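Local structure of osmotically inducible protein OsmC (Psychrobacter arcticus, 2PN2) at residues A[138-141]-A[142-146]. The protein is of unknown function but, as an OsmC-family protein, probably takes part in osmotic stress and detoxification responses. Numbering follows the deposited sequence.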
# COMPACT_ATOMS: atom_id res chain seq x y z
N LYS A 138 11.43 -1.82 4.08
CA LYS A 138 12.41 -2.51 3.24
C LYS A 138 11.90 -2.94 1.87
O LYS A 138 12.60 -3.64 1.14
CB LYS A 138 12.94 -3.72 4.02
CG LYS A 138 13.60 -3.36 5.34
CD LYS A 138 14.83 -2.48 5.11
CE LYS A 138 15.59 -2.18 6.36
NZ LYS A 138 16.72 -1.29 5.98
N SER A 139 10.67 -2.55 1.53
CA SER A 139 10.01 -2.88 0.27
C SER A 139 9.68 -1.66 -0.61
O SER A 139 9.22 -1.85 -1.74
CB SER A 139 8.72 -3.67 0.55
OG SER A 139 8.97 -4.85 1.31
N ILE A 140 9.84 -0.44 -0.09
CA ILE A 140 9.66 0.78 -0.87
C ILE A 140 11.00 1.20 -1.45
O ILE A 140 12.04 0.62 -1.10
CB ILE A 140 8.90 1.93 -0.13
CG1 ILE A 140 9.71 2.56 1.01
CG2 ILE A 140 7.58 1.40 0.40
CD1 ILE A 140 8.96 3.76 1.69
N HIS A 141 10.96 2.15 -2.39
CA HIS A 141 12.15 2.61 -3.07
C HIS A 141 13.13 3.19 -2.03
O HIS A 141 12.70 4.05 -1.25
CB HIS A 141 11.85 3.67 -4.13
CG HIS A 141 12.93 3.81 -5.14
ND1 HIS A 141 14.16 4.37 -4.86
CD2 HIS A 141 12.97 3.47 -6.45
CE1 HIS A 141 14.91 4.34 -5.94
NE2 HIS A 141 14.21 3.81 -6.92
N PRO A 142 14.40 2.69 -1.97
CA PRO A 142 15.38 3.20 -0.98
C PRO A 142 15.63 4.73 -1.00
O PRO A 142 16.01 5.30 0.01
CB PRO A 142 16.68 2.45 -1.32
CG PRO A 142 16.28 1.30 -2.09
CD PRO A 142 14.98 1.61 -2.78
N ASP A 143 15.43 5.37 -2.14
CA ASP A 143 15.56 6.83 -2.28
C ASP A 143 14.44 7.64 -1.61
O ASP A 143 14.56 8.87 -1.52
CB ASP A 143 15.69 7.23 -3.75
CG ASP A 143 16.98 6.72 -4.38
OD1 ASP A 143 17.86 6.19 -3.65
OD2 ASP A 143 17.12 6.90 -5.60
N ILE A 144 13.38 6.97 -1.17
CA ILE A 144 12.30 7.61 -0.43
C ILE A 144 12.79 7.96 0.97
O ILE A 144 13.35 7.11 1.68
CB ILE A 144 11.03 6.73 -0.38
CG1 ILE A 144 10.44 6.65 -1.80
CG2 ILE A 144 9.96 7.30 0.60
CD1 ILE A 144 9.36 5.60 -1.97
N PHE A 145 12.63 9.24 1.34
CA PHE A 145 12.98 9.68 2.69
C PHE A 145 11.82 9.24 3.60
O PHE A 145 10.70 9.73 3.47
CB PHE A 145 13.26 11.20 2.73
CG PHE A 145 13.54 11.76 4.11
CD1 PHE A 145 14.24 11.02 5.09
CD2 PHE A 145 13.16 13.07 4.41
CE1 PHE A 145 14.49 11.56 6.37
CE2 PHE A 145 13.43 13.62 5.68
CZ PHE A 145 14.08 12.86 6.66
N GLN A 146 12.07 8.24 4.44
CA GLN A 146 11.11 7.76 5.45
C GLN A 146 11.41 8.56 6.72
O GLN A 146 12.37 8.27 7.42
CB GLN A 146 11.26 6.27 5.68
CG GLN A 146 11.06 5.44 4.42
CD GLN A 146 11.20 3.96 4.65
OE1 GLN A 146 10.75 3.43 5.66
NE2 GLN A 146 11.82 3.28 3.69
O HOH W 1 13.17 4.48 1.53
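H141 and D143, the first and third residues of a type I beta turn that ends at I144, lie side by side. With CG anti to the backbone N (chi1 -160°), the imidazole is swung beside its own carbonyl carbon, and H141 ND1 accepts a hydrogen bond from D143 N at 3.2 Å, met at the ring edge and in its plane. The D143 carboxylate, its plane 52° from that of the ring, brings OD2 to 3.4 Å from CE1 of H141. P142 fills the second turn position, and the turn closes where I144 N donates to H141 O (3.0 Å) from above the carbonyl plane. A water also donates to H141 O, so that this oxygen accepts two bonds; the same water donates to I144 O and accepts from Q146 NE2, tying turn and strand start together. The closer packing is on the I140 side, where aliphatic carbons meet I144 and the Q146 amide. I140 CD1 rests on I144 CG2 at 3.8 Å, while I140 CG1 and CD1 both lie 3.5 Å from Q146 NE2. The Q146 chain, extended beyond CG, reaches I140 from the opposite direction, and its NE2 is held as well by A137 O. I140 and I144 are buried, whereas P142 and D143 form the more solvent-accessible side of the turn. The turn thus links the loop after helix 121-132 to strand 145-150: I140 and Q146 pack against L69 of helix 61-83, I144 meets V106 of strand 105-114, and H141 and P142 touch P142 and H141 of the second subunit, respectively.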